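Local atomic coordinates of glycoside hydrolase family 43 (Halothermothrix orenii, PDB entry 4QQS), a protein that hydrolyses glycosidic bonds with alpha-L-arabinofuranosidase activity, and probably contributes to the breakdown of xylan-type plant polysaccharides. Residues G135-Y140 against Q165-L170; G204-M209 against E228-P233; I222-A227 against I235-N240. One frame throughout, in Å; residues are numbered along the deposited sequence.

Interaction 1: G135-Y140 against Q165-L170; sequences GTPYIY and QDLLEL
Ile139 places CG1 opposite its backbone N (chi1 -172°), which leaves the CG2 methyl between N and the carbonyl carbon and projecting at the side chain of Leu170. CG2 meets both the CG and the CD2 of that leucine, 3.8 Å from Leu170 CD2, the two side chains running at a slant to one another. Leu167 sets CG opposite its carbonyl carbon (chi1 -48°), and although its CB does not head for the strand, the CD2 methyl comes up against the CB-CG edge of the Pro137 ring: Pro137 CB lies 3.7 Å from Leu167 CD2, with Pro137 CG slightly farther. The third element is polar at its end. The Gln165 side chain crosses that of Pro137 at about a right angle, and Gln165 NE2 rests 3.7 Å from Pro137 CD, too far from Gly135 O for a hydrogen bond. No hydrogen bond links the two segments. In this five-bladed beta-propeller, strand 137-143 is an inner strand of a blade, paired on its two sides with strands 124-131 and 153-162. Residues 165-170 belong to the loop that follows the latter. This loop folds across the strand face that carries Pro137 and Ile139, whereas Tyr138 points away from it. An Asx turn shapes the loop at Asp166-Leu168: Leu168 N donates to Asp166 OD1 at 3.1 Å, from above the carboxylate plane, and Ser164 OG also bonds Asp166 OD1. Tyr79 OH and Lys114 NZ, from the preceding part of the chain, hold the backbone oxygens of Gln165 and Leu168.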
ATOM      1  N   GLY A 135       0.631  20.271  -5.798  1.00 12.10           N
ATOM      2  CA  GLY A 135       1.586  20.164  -4.711  1.00 12.21           C
ATOM      3  C   GLY A 135       0.996  19.960  -3.326  1.00 12.17           C
ATOM      4  O   GLY A 135       1.750  19.844  -2.354  1.00 13.59           O
ATOM      5  N   THR A 136      -0.329  19.921  -3.213  1.00 11.56           N
ATOM      6  CA  THR A 136      -0.960  19.726  -1.911  1.00 11.60           C
ATOM      7  C   THR A 136      -0.849  18.260  -1.485  1.00 10.61           C
ATOM      8  O   THR A 136      -1.210  17.365  -2.253  1.00 10.49           O
ATOM      9  CB  THR A 136      -2.449  20.121  -1.940  1.00 12.79           C
ATOM     10  OG1 THR A 136      -2.598  21.466  -2.415  1.00 14.92           O
ATOM     11  CG2 THR A 136      -3.078  19.998  -0.552  1.00 12.47           C
ATOM     12  N   PRO A 137      -0.368  18.004  -0.256  1.00 10.77           N
ATOM     13  CA  PRO A 137      -0.306  16.636   0.255  1.00 10.16           C
ATOM     14  C   PRO A 137      -1.591  16.214   0.952  1.00  9.07           C
ATOM     15  O   PRO A 137      -2.228  17.002   1.660  1.00  9.50           O
ATOM     16  CB  PRO A 137       0.836  16.705   1.272  1.00 11.89           C
ATOM     17  CG  PRO A 137       0.891  18.136   1.711  1.00 13.59           C
ATOM     18  CD  PRO A 137       0.275  18.971   0.652  1.00 12.44           C
ATOM     19  N   TYR A 138      -1.947  14.951   0.747  1.00  8.20           N
ATOM     20  CA  TYR A 138      -3.056  14.318   1.430  1.00  7.61           C
ATOM     21  C   TYR A 138      -2.596  12.979   1.967  1.00  8.03           C
ATOM     22  O   TYR A 138      -1.879  12.263   1.291  1.00 10.30           O
ATOM     23  CB  TYR A 138      -4.223  14.084   0.468  1.00  8.17           C
ATOM     24  CG  TYR A 138      -4.766  15.345  -0.145  1.00  8.42           C
ATOM     25  CD1 TYR A 138      -4.213  15.871  -1.305  1.00  9.23           C
ATOM     26  CD2 TYR A 138      -5.818  16.031   0.443  1.00  9.75           C
ATOM     27  CE1 TYR A 138      -4.696  17.032  -1.870  1.00 10.16           C
ATOM     28  CE2 TYR A 138      -6.305  17.212  -0.111  1.00 10.62           C
ATOM     29  CZ  TYR A 138      -5.732  17.703  -1.268  1.00 10.78           C
ATOM     30  OH  TYR A 138      -6.204  18.859  -1.852  1.00 12.76           O
ATOM     31  N   ILE A 139      -3.015  12.648   3.177  1.00  7.03           N
ATOM     32  CA  ILE A 139      -2.737  11.344   3.748  1.00  6.68           C
ATOM     33  C   ILE A 139      -4.023  10.539   3.833  1.00  6.41           C
ATOM     34  O   ILE A 139      -5.032  11.005   4.355  1.00  7.01           O
ATOM     35  CB  ILE A 139      -2.012  11.450   5.118  1.00  7.06           C
ATOM     36  CG1 ILE A 139      -1.555  10.061   5.583  1.00  7.78           C
ATOM     37  CG2 ILE A 139      -2.869  12.141   6.169  1.00  7.77           C
ATOM     38  CD1 ILE A 139      -0.638  10.094   6.801  1.00  9.28           C
ATOM     39  N   TYR A 140      -3.963   9.330   3.282  1.00  5.73           N
ATOM     40  CA  TYR A 140      -5.029   8.339   3.370  1.00  6.17           C
ATOM     41  C   TYR A 140      -4.537   7.300   4.358  1.00  6.17           C
ATOM     42  O   TYR A 140      -3.392   6.902   4.300  1.00  7.64           O
ATOM     43  CB  TYR A 140      -5.268   7.704   1.981  1.00  6.34           C
ATOM     44  CG  TYR A 140      -5.767   8.702   0.979  1.00  6.51           C
ATOM     45  CD1 TYR A 140      -4.894   9.521   0.282  1.00  6.66           C
ATOM     46  CD2 TYR A 140      -7.117   8.860   0.752  1.00  6.67           C
ATOM     47  CE1 TYR A 140      -5.362  10.490  -0.591  1.00  7.28           C
ATOM     48  CE2 TYR A 140      -7.598   9.813  -0.133  1.00  7.15           C
ATOM     49  CZ  TYR A 140      -6.714  10.636  -0.802  1.00  7.01           C
ATOM     50  OH  TYR A 140      -7.129  11.616  -1.656  1.00  8.01           O
ATOM     51  N   GLN A 165       2.173  21.534   4.695  1.00 12.83           N
ATOM     52  CA  GLN A 165       3.223  21.438   3.701  1.00 14.36           C
ATOM     53  C   GLN A 165       4.435  20.663   4.198  1.00 14.43           C
ATOM     54  O   GLN A 165       5.108  20.021   3.396  1.00 14.74           O
ATOM     55  CB  GLN A 165       3.653  22.839   3.245  1.00 16.46           C
ATOM     56  CG  GLN A 165       2.644  23.524   2.336  1.00 19.48           C
ATOM     57  CD  GLN A 165       2.570  22.877   0.970  1.00 22.08           C
ATOM     58  OE1 GLN A 165       3.591  22.689   0.310  1.00 23.70           O
ATOM     59  NE2 GLN A 165       1.360  22.502   0.547  1.00 23.09           N
ATOM     60  N   ASP A 166       4.701  20.716   5.502  1.00 14.15           N
ATOM     61  CA  ASP A 166       5.839  19.999   6.079  1.00 14.22           C
ATOM     62  C   ASP A 166       5.539  18.546   6.464  1.00 14.11           C
ATOM     63  O   ASP A 166       6.416  17.849   6.975  1.00 15.25           O
ATOM     64  CB  ASP A 166       6.454  20.773   7.258  1.00 14.38           C
ATOM     65  CG  ASP A 166       5.489  21.017   8.420  1.00 15.00           C
ATOM     66  OD1 ASP A 166       4.416  20.387   8.479  1.00 15.29           O
ATOM     67  OD2 ASP A 166       5.848  21.841   9.300  1.00 15.66           O
ATOM     68  N   LEU A 167       4.320  18.100   6.167  1.00 13.20           N
ATOM     69  CA  LEU A 167       3.851  16.749   6.463  1.00 12.80           C
ATOM     70  C   LEU A 167       3.721  16.413   7.952  1.00 12.64           C
ATOM     71  O   LEU A 167       3.509  15.256   8.289  1.00 13.33           O
ATOM     72  CB  LEU A 167       4.714  15.688   5.769  1.00 13.23           C
ATOM     73  CG  LEU A 167       5.013  15.883   4.285  1.00 12.93           C
ATOM     74  CD1 LEU A 167       5.830  14.720   3.749  1.00 13.66           C
ATOM     75  CD2 LEU A 167       3.747  16.091   3.452  1.00 12.96           C
ATOM     76  N   LEU A 168       3.829  17.414   8.832  1.00 12.87           N
ATOM     77  CA  LEU A 168       3.800  17.161  10.278  1.00 12.60           C
ATOM     78  C   LEU A 168       2.426  17.300  10.941  1.00 12.17           C
ATOM     79  O   LEU A 168       2.259  16.865  12.088  1.00 13.20           O
ATOM     80  CB  LEU A 168       4.796  18.069  10.996  1.00 13.33           C
ATOM     81  CG  LEU A 168       6.236  17.997  10.498  1.00 14.38           C
ATOM     82  CD1 LEU A 168       7.093  18.998  11.257  1.00 14.61           C
ATOM     83  CD2 LEU A 168       6.819  16.599  10.611  1.00 15.96           C
ATOM     84  N   GLU A 169       1.459  17.903  10.244  1.00 11.85           N
ATOM     85  CA  GLU A 169       0.125  18.102  10.794  1.00 12.01           C
ATOM     86  C   GLU A 169      -0.890  17.563   9.825  1.00 11.03           C
ATOM     87  O   GLU A 169      -0.734  17.725   8.608  1.00 12.07           O
ATOM     88  CB  GLU A 169      -0.161  19.590  11.015  1.00 13.94           C
ATOM     89  CG  GLU A 169      -1.523  19.866  11.697  1.00 16.26           C
ATOM     90  CD  GLU A 169      -2.177  21.200  11.330  1.00 19.25           C
ATOM     91  OE1 GLU A 169      -1.635  21.969  10.503  1.00 20.60           O
ATOM     92  OE2 GLU A 169      -3.260  21.487  11.887  1.00 20.53           O
ATOM     93  N   LEU A 170      -1.932  16.953  10.374  1.00 10.71           N
ATOM     94  CA  LEU A 170      -3.081  16.541   9.595  1.00  9.96           C
ATOM     95  C   LEU A 170      -4.151  17.614   9.814  1.00 10.28           C
ATOM     96  O   LEU A 170      -4.580  17.860  10.953  1.00 11.46           O
ATOM     97  CB  LEU A 170      -3.562  15.170  10.045  1.00  9.70           C
ATOM     98  CG  LEU A 170      -2.747  13.969   9.551  1.00 10.03           C
ATOM     99  CD1 LEU A 170      -1.337  13.907  10.108  1.00 12.13           C
ATOM    100  CD2 LEU A 170      -3.461  12.692   9.869  1.00 10.22           C
TER

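Interaction 2: G204-M209 against E228-P233; sequences GKYYMM and ETPLGP
Pro230 lies over one face of the Tyr206 ring, its CG 3.9 Å from the ring centroid and 23° off the normal, a CH-pi contact displaced toward the CE2 and CZ rim. At the edge, in the plane of the ring, Glu228 O approaches Tyr206 CE1 to 3.5 Å, while Thr229 CA comes in obliquely near the same carbon. Two waters complete this inner shell. One gives hydrogens to both Gly204 O, at 2.6 Å, and Glu228 O, joining the start of the strand to the start of the loop. The second donates to Tyr206 OH at 3.0 Å and has a longer link to Thr229 OG1. Replacing Tyr206 by an alanine is likely to leave Pro230 without its aromatic face and the second water without its phenolic partner. Farther out, a type I turn from Thr229 to Gly232, closed by Gly232 N to Thr229 O at 3.0 Å, presents the proline to the ring; the loop carries the chain from strand 221-227 toward strand 235-236 within one propeller blade. Pro230 O is itself held by Tyr140 OH and Trp234 NE1. Beyond the phenol, Asp132 OD2 and Lys201 NZ bond Tyr206 OH. The tyrosine thus offers carbon and pi surface to the loop, and a hydroxyl end held by one water and set between an acidic and a basic group, which would probably polarise it.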
ATOM      1  N   GLY A 204      -8.050  14.207 -14.701  1.00 15.63           N
ATOM      2  CA  GLY A 204      -8.685  15.124 -13.778  1.00 15.29           C
ATOM      3  C   GLY A 204      -9.432  14.487 -12.622  1.00 14.45           C
ATOM      4  O   GLY A 204      -9.889  15.202 -11.738  1.00 15.98           O
ATOM      5  N   LYS A 205      -9.572  13.163 -12.620  1.00 12.01           N
ATOM      6  CA  LYS A 205     -10.227  12.448 -11.530  1.00 11.25           C
ATOM      7  C   LYS A 205      -9.210  11.654 -10.717  1.00  9.60           C
ATOM      8  O   LYS A 205      -8.086  11.367 -11.160  1.00 10.11           O
ATOM      9  CB  LYS A 205     -11.309  11.514 -12.073  1.00 13.28           C
ATOM     10  CG  LYS A 205     -12.481  12.245 -12.721  1.00 15.92           C
ATOM     11  CD  LYS A 205     -13.526  11.290 -13.263  1.00 18.11           C
ATOM     12  CE  LYS A 205     -14.672  12.041 -13.918  1.00 20.73           C
ATOM     13  NZ  LYS A 205     -15.589  11.147 -14.666  1.00 22.69           N
ATOM     14  N   TYR A 206      -9.646  11.281  -9.522  1.00  8.80           N
ATOM     15  CA  TYR A 206      -8.796  10.601  -8.558  1.00  7.99           C
ATOM     16  C   TYR A 206      -9.321   9.187  -8.352  1.00  7.77           C
ATOM     17  O   TYR A 206     -10.519   8.974  -8.215  1.00  8.34           O
ATOM     18  CB  TYR A 206      -8.779  11.365  -7.236  1.00  8.56           C
ATOM     19  CG  TYR A 206      -8.313  12.793  -7.389  1.00  8.89           C
ATOM     20  CD1 TYR A 206      -9.206  13.796  -7.735  1.00  9.46           C
ATOM     21  CD2 TYR A 206      -6.992  13.149  -7.195  1.00  9.64           C
ATOM     22  CE1 TYR A 206      -8.800  15.105  -7.885  1.00  9.82           C
ATOM     23  CE2 TYR A 206      -6.571  14.466  -7.343  1.00 10.39           C
ATOM     24  CZ  TYR A 206      -7.487  15.445  -7.681  1.00 10.59           C
ATOM     25  OH  TYR A 206      -7.113  16.763  -7.814  1.00 11.68           O
ATOM     26  N   TYR A 207      -8.401   8.223  -8.346  1.00  7.16           N
ATOM     27  CA  TYR A 207      -8.739   6.807  -8.255  1.00  6.88           C
ATOM     28  C   TYR A 207      -8.007   6.213  -7.067  1.00  6.62           C
ATOM     29  O   TYR A 207      -6.783   6.233  -7.017  1.00  8.27           O
ATOM     30  CB  TYR A 207      -8.313   6.081  -9.539  1.00  7.60           C
ATOM     31  CG  TYR A 207      -9.091   6.552 -10.733  1.00  8.08           C
ATOM     32  CD1 TYR A 207      -8.767   7.739 -11.395  1.00  9.02           C
ATOM     33  CD2 TYR A 207     -10.195   5.851 -11.168  1.00  9.69           C
ATOM     34  CE1 TYR A 207      -9.519   8.196 -12.454  1.00 10.43           C
ATOM     35  CE2 TYR A 207     -10.948   6.299 -12.251  1.00 11.13           C
ATOM     36  CZ  TYR A 207     -10.599   7.466 -12.885  1.00 11.34           C
ATOM     37  OH  TYR A 207     -11.341   7.939 -13.940  1.00 13.88           O
ATOM     38  N   MET A 208      -8.760   5.690  -6.108  1.00  6.21           N
ATOM     39  CA  MET A 208      -8.196   5.067  -4.918  1.00  6.11           C
ATOM     40  C   MET A 208      -8.365   3.567  -5.052  1.00  5.90           C
ATOM     41  O   MET A 208      -9.483   3.051  -5.006  1.00  6.34           O
ATOM     42  CB  MET A 208      -8.940   5.511  -3.656  1.00  6.31           C
ATOM     43  CG  MET A 208      -8.340   4.891  -2.382  1.00  7.16           C
ATOM     44  SD  MET A 208      -9.399   4.975  -0.956  1.00  8.59           S
ATOM     45  CE  MET A 208      -9.513   6.753  -0.826  1.00  9.80           C
ATOM     46  N   MET A 209      -7.257   2.875  -5.241  1.00  5.93           N
ATOM     47  CA  MET A 209      -7.229   1.430  -5.150  1.00  6.16           C
ATOM     48  C   MET A 209      -7.171   1.050  -3.668  1.00  5.92           C
ATOM     49  O   MET A 209      -6.580   1.770  -2.859  1.00  6.65           O
ATOM     50  CB  MET A 209      -6.017   0.903  -5.914  1.00  6.45           C
ATOM     51  CG  MET A 209      -6.089   1.251  -7.376  1.00  8.34           C
ATOM     52  SD  MET A 209      -4.616   0.886  -8.319  1.00  9.09           S
ATOM     53  CE  MET A 209      -4.899  -0.875  -8.539  1.00 10.98           C
ATOM     54  N   GLU A 228     -13.896  13.288  -7.493  1.00  8.53           N
ATOM     55  CA  GLU A 228     -13.587  14.504  -8.225  1.00  9.88           C
ATOM     56  C   GLU A 228     -12.575  15.393  -7.521  1.00  9.63           C
ATOM     57  O   GLU A 228     -12.039  16.309  -8.133  1.00 10.77           O
ATOM     58  CB  GLU A 228     -14.862  15.302  -8.485  1.00 12.87           C
ATOM     59  CG  GLU A 228     -15.898  14.546  -9.283  1.00 17.21           C
ATOM     60  CD  GLU A 228     -17.078  15.404  -9.678  1.00 21.72           C
ATOM     61  OE1 GLU A 228     -17.498  16.255  -8.862  1.00 23.78           O
ATOM     62  OE2 GLU A 228     -17.591  15.221 -10.802  1.00 23.75           O
ATOM     63  N   THR A 229     -12.331  15.128  -6.240  1.00  9.51           N
ATOM     64  CA  THR A 229     -11.381  15.901  -5.456  1.00 10.67           C
ATOM     65  C   THR A 229     -10.809  14.952  -4.397  1.00  9.13           C
ATOM     66  O   THR A 229     -11.456  13.977  -4.041  1.00  9.51           O
ATOM     67  CB  THR A 229     -12.075  17.129  -4.854  1.00 14.13           C
ATOM     68  OG1 THR A 229     -11.095  18.081  -4.446  1.00 15.79           O
ATOM     69  CG2 THR A 229     -12.959  16.738  -3.699  1.00 16.36           C
ATOM     70  N   PRO A 230      -9.602  15.226  -3.887  1.00  9.37           N
ATOM     71  CA  PRO A 230      -8.973  14.204  -3.027  1.00  8.82           C
ATOM     72  C   PRO A 230      -9.731  13.897  -1.735  1.00  8.26           C
ATOM     73  O   PRO A 230      -9.610  12.777  -1.213  1.00  8.11           O
ATOM     74  CB  PRO A 230      -7.587  14.801  -2.737  1.00  9.95           C
ATOM     75  CG  PRO A 230      -7.295  15.604  -3.955  1.00 11.31           C
ATOM     76  CD  PRO A 230      -8.628  16.251  -4.304  1.00 11.00           C
ATOM     77  N   LEU A 231     -10.488  14.852  -1.210  1.00  8.62           N
ATOM     78  CA  LEU A 231     -11.238  14.613   0.017  1.00  9.48           C
ATOM     79  C   LEU A 231     -12.589  13.934  -0.231  1.00  9.58           C
ATOM     80  O   LEU A 231     -13.365  13.732   0.704  1.00 11.53           O
ATOM     81  CB  LEU A 231     -11.440  15.918   0.789  1.00 10.11           C
ATOM     82  CG  LEU A 231     -10.170  16.598   1.303  1.00 11.31           C
ATOM     83  CD1 LEU A 231     -10.536  17.911   1.961  1.00 13.23           C
ATOM     84  CD2 LEU A 231      -9.391  15.718   2.278  1.00 11.37           C
ATOM     85  N   GLY A 232     -12.876  13.585  -1.477  1.00  8.99           N
ATOM     86  CA  GLY A 232     -14.105  12.890  -1.809  1.00  9.08           C
ATOM     87  C   GLY A 232     -15.219  13.848  -2.201  1.00 10.33           C
ATOM     88  O   GLY A 232     -14.988  15.047  -2.380  1.00 12.77           O
ATOM     89  N   PRO A 233     -16.448  13.327  -2.323  1.00 10.37           N
ATOM     90  CA  PRO A 233     -16.843  11.944  -2.018  1.00  9.85           C
ATOM     91  C   PRO A 233     -16.205  10.899  -2.931  1.00  8.72           C
ATOM     92  O   PRO A 233     -15.918  11.145  -4.099  1.00  9.75           O
ATOM     93  CB  PRO A 233     -18.368  11.957  -2.210  1.00 12.13           C
ATOM     94  CG  PRO A 233     -18.665  13.138  -3.009  1.00 13.79           C
ATOM     95  CD  PRO A 233     -17.596  14.150  -2.743  1.00 12.26           C
TER
HETATM   96  O   HOH W   1     -12.174  16.146 -10.926  1.00 26.93           O
HETATM   97  O   HOH W   2      -9.007  18.811  -6.823  1.00 29.81           O

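Interaction 3: I222-A227 against I235-N240; sequences IGYAVA and IKYSGN
Tyr224 and Tyr237 form the dense end of this contact. Tyr224 turns CG between its backbone N and carbonyl carbon (chi1 76°), bringing its ring alongside Tyr237, whose CB sits over the Tyr224 face, 3.6 Å from the centroid, a CH-pi contact. The two rings are nearly parallel but slid apart, planes 16° from each other, so that Tyr224 OH, hydrogen-bonded to Leu299 N, comes over one face of the Tyr237 ring, near its rim, while Gly239 N covers the centre of the other. The Asn240 amide grips the strand twice: OD1 accepts from Tyr224 N at 2.9 Å, and ND2 donates to Tyr224 O at 3.0 Å. Tyr237 N reaches Tyr224 O from the other face of that carbonyl, in a nearly straight bond (175°), giving the oxygen two donors. Gly223 CA lies 3.2 Å from Asn240 OD1, with no side chain to intervene. Strands 221-227 and 235-236 form a beta hairpin at the edge of a propeller blade, followed by a type I turn from Tyr237 to Asn240; Ala225 faces Lys236 as a non-hydrogen-bonded antiparallel pair. The next pair, Val226 with Ile235, is hydrogen-bonded, with Ile235 N 2.9 Å from Val226 O and a reciprocal bond from Val226 N. Here the contact thins: Ile235 is exposed, the end of its side chain leads away from the partner strand, and backbone does most of the joining. Lys236 sends its extended chain off to a salt bridge with Glu185 and a hydrogen bond to Gln179 O.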
ATOM      1  N   ILE A 222      -8.643  -6.579  -4.638  1.00  6.03           N
ATOM      2  CA  ILE A 222      -8.465  -5.151  -4.853  1.00  6.22           C
ATOM      3  C   ILE A 222      -9.616  -4.569  -5.648  1.00  6.14           C
ATOM      4  O   ILE A 222     -10.002  -5.109  -6.696  1.00  6.99           O
ATOM      5  CB  ILE A 222      -7.136  -4.885  -5.596  1.00  6.82           C
ATOM      6  CG1 ILE A 222      -5.970  -5.324  -4.706  1.00  9.27           C
ATOM      7  CG2 ILE A 222      -7.011  -3.425  -6.004  1.00  7.45           C
ATOM      8  CD1 ILE A 222      -4.646  -5.445  -5.421  1.00 10.07           C
ATOM      9  N   GLY A 223     -10.150  -3.455  -5.145  1.00  6.13           N
ATOM     10  CA  GLY A 223     -11.134  -2.662  -5.849  1.00  6.07           C
ATOM     11  C   GLY A 223     -10.656  -1.230  -5.972  1.00  5.60           C
ATOM     12  O   GLY A 223      -9.568  -0.883  -5.512  1.00  6.03           O
ATOM     13  N   TYR A 224     -11.498  -0.374  -6.548  1.00  5.69           N
ATOM     14  CA  TYR A 224     -11.214   1.053  -6.507  1.00  5.86           C
ATOM     15  C   TYR A 224     -12.465   1.887  -6.323  1.00  5.79           C
ATOM     16  O   TYR A 224     -13.596   1.414  -6.513  1.00  6.02           O
ATOM     17  CB  TYR A 224     -10.418   1.529  -7.738  1.00  6.29           C
ATOM     18  CG  TYR A 224     -11.205   1.660  -9.021  1.00  6.63           C
ATOM     19  CD1 TYR A 224     -11.736   2.870  -9.420  1.00  7.59           C
ATOM     20  CD2 TYR A 224     -11.400   0.563  -9.844  1.00  7.23           C
ATOM     21  CE1 TYR A 224     -12.428   2.986 -10.611  1.00  8.33           C
ATOM     22  CE2 TYR A 224     -12.081   0.672 -11.037  1.00  7.97           C
ATOM     23  CZ  TYR A 224     -12.602   1.882 -11.408  1.00  8.62           C
ATOM     24  OH  TYR A 224     -13.254   1.980 -12.614  1.00 10.68           O
ATOM     25  N   ALA A 225     -12.218   3.145  -5.975  1.00  6.25           N
ATOM     26  CA  ALA A 225     -13.225   4.181  -5.904  1.00  5.80           C
ATOM     27  C   ALA A 225     -12.720   5.398  -6.651  1.00  6.21           C
ATOM     28  O   ALA A 225     -11.515   5.555  -6.844  1.00  6.75           O
ATOM     29  CB  ALA A 225     -13.536   4.540  -4.456  1.00  6.43           C
ATOM     30  N   VAL A 226     -13.653   6.256  -7.056  1.00  6.42           N
ATOM     31  CA  VAL A 226     -13.334   7.442  -7.836  1.00  7.30           C
ATOM     32  C   VAL A 226     -13.891   8.678  -7.148  1.00  7.06           C
ATOM     33  O   VAL A 226     -14.989   8.649  -6.577  1.00  7.88           O
ATOM     34  CB  VAL A 226     -13.837   7.344  -9.295  1.00 10.03           C
ATOM     35  CG1 VAL A 226     -15.339   7.296  -9.377  1.00 13.75           C
ATOM     36  CG2 VAL A 226     -13.305   8.481 -10.153  1.00 11.30           C
ATOM     37  N   ALA A 227     -13.139   9.773  -7.248  1.00  7.24           N
ATOM     38  CA  ALA A 227     -13.543  11.058  -6.694  1.00  7.75           C
ATOM     39  C   ALA A 227     -13.165  12.187  -7.618  1.00  8.04           C
ATOM     40  O   ALA A 227     -12.226  12.083  -8.398  1.00  8.50           O
ATOM     41  CB  ALA A 227     -12.893  11.284  -5.337  1.00  7.78           C
ATOM     42  N   ILE A 235     -16.645   7.265  -4.638  1.00  7.21           N
ATOM     43  CA  ILE A 235     -17.708   6.386  -5.119  1.00  7.59           C
ATOM     44  C   ILE A 235     -17.069   5.128  -5.702  1.00  6.94           C
ATOM     45  O   ILE A 235     -16.273   5.194  -6.643  1.00  7.39           O
ATOM     46  CB  ILE A 235     -18.585   7.073  -6.178  1.00  9.74           C
ATOM     47  CG1 ILE A 235     -19.187   8.392  -5.644  1.00 11.61           C
ATOM     48  CG2 ILE A 235     -19.664   6.116  -6.651  1.00 10.83           C
ATOM     49  CD1 ILE A 235     -20.057   8.256  -4.402  1.00 13.72           C
ATOM     50  N   LYS A 236     -17.402   3.980  -5.131  1.00  7.01           N
ATOM     51  CA  LYS A 236     -16.783   2.727  -5.545  1.00  6.60           C
ATOM     52  C   LYS A 236     -17.224   2.309  -6.942  1.00  6.57           C
ATOM     53  O   LYS A 236     -18.362   2.508  -7.357  1.00  7.62           O
ATOM     54  CB  LYS A 236     -17.085   1.621  -4.541  1.00  6.59           C
ATOM     55  CG  LYS A 236     -16.280   1.782  -3.285  1.00  7.48           C
ATOM     56  CD  LYS A 236     -16.692   0.856  -2.161  1.00  7.08           C
ATOM     57  CE  LYS A 236     -15.792   1.060  -0.956  1.00  7.47           C
ATOM     58  NZ  LYS A 236     -16.170   0.224   0.179  1.00  7.18           N
ATOM     59  N   TYR A 237     -16.296   1.698  -7.661  1.00  6.46           N
ATOM     60  CA  TYR A 237     -16.576   1.100  -8.962  1.00  6.27           C
ATOM     61  C   TYR A 237     -17.560  -0.061  -8.808  1.00  6.36           C
ATOM     62  O   TYR A 237     -17.341  -0.997  -8.025  1.00  6.81           O
ATOM     63  CB  TYR A 237     -15.262   0.623  -9.591  1.00  7.09           C
ATOM     64  CG  TYR A 237     -15.441  -0.133 -10.884  1.00  7.35           C
ATOM     65  CD1 TYR A 237     -16.232   0.367 -11.903  1.00  8.22           C
ATOM     66  CD2 TYR A 237     -14.818  -1.358 -11.077  1.00  7.58           C
ATOM     67  CE1 TYR A 237     -16.409  -0.336 -13.080  1.00  9.19           C
ATOM     68  CE2 TYR A 237     -14.971  -2.066 -12.268  1.00  8.70           C
ATOM     69  CZ  TYR A 237     -15.769  -1.548 -13.265  1.00  9.30           C
ATOM     70  OH  TYR A 237     -15.954  -2.238 -14.438  1.00 10.61           O
ATOM     71  N   SER A 238     -18.626  -0.038  -9.595  1.00  6.79           N
ATOM     72  CA  SER A 238     -19.656  -1.057  -9.491  0.71  7.31           C
ATOM     73  C   SER A 238     -19.152  -2.455  -9.840  1.00  7.38           C
ATOM     74  O   SER A 238     -19.698  -3.453  -9.364  1.00  8.43           O
ATOM     75  CB  SER A 238     -20.818  -0.701 -10.399  0.71  7.75           C
ATOM     76  OG  SER A 238     -20.415  -0.798 -11.759  0.71  8.91           O
ATOM     77  N   GLY A 239     -18.110  -2.530 -10.669  1.00  7.21           N
ATOM     78  CA  GLY A 239     -17.558  -3.792 -11.118  1.00  7.44           C
ATOM     79  C   GLY A 239     -16.426  -4.340 -10.272  1.00  7.28           C
ATOM     80  O   GLY A 239     -15.749  -5.267 -10.697  1.00  7.96           O
ATOM     81  N   ASN A 240     -16.211  -3.791  -9.079  1.00  6.64           N
ATOM     82  CA  ASN A 240     -15.195  -4.324  -8.178  1.00  6.09           C
ATOM     83  C   ASN A 240     -15.476  -5.791  -7.845  1.00  6.28           C
ATOM     84  O   ASN A 240     -16.621  -6.229  -7.829  1.00  7.16           O
ATOM     85  CB  ASN A 240     -15.209  -3.547  -6.872  1.00  5.94           C
ATOM     86  CG  ASN A 240     -14.473  -2.216  -6.935  1.00  5.94           C
ATOM     87  OD1 ASN A 240     -13.598  -1.999  -7.778  1.00  6.33           O
ATOM     88  ND2 ASN A 240     -14.800  -1.331  -6.001  1.00  5.97           N
TER

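Interactions 2 and 3 are interleaved along the chain and adjoin in one blade, their centres 11 Å apart: strands 205-212 and 221-227 are neighbours, with probable hydrogen bonds Met208 N to Ala225 O and Ala227 N to Tyr206 O, each 2.9 Å. Interaction 1 lies earlier in the chain and meets interaction 2 from the strand face it does not itself use, Tyr140 OH reaching Pro230 O at 2.8 Å; it does not touch interaction 3. Around the predicted catalytic centre, the side chains of Ile139 and Asp126 are about 9 Å apart, those of Lys236 and the predicted proton donor Glu195 about 11 Å, and the Ile139 side chain is about 10 Å from the bound sodium ion.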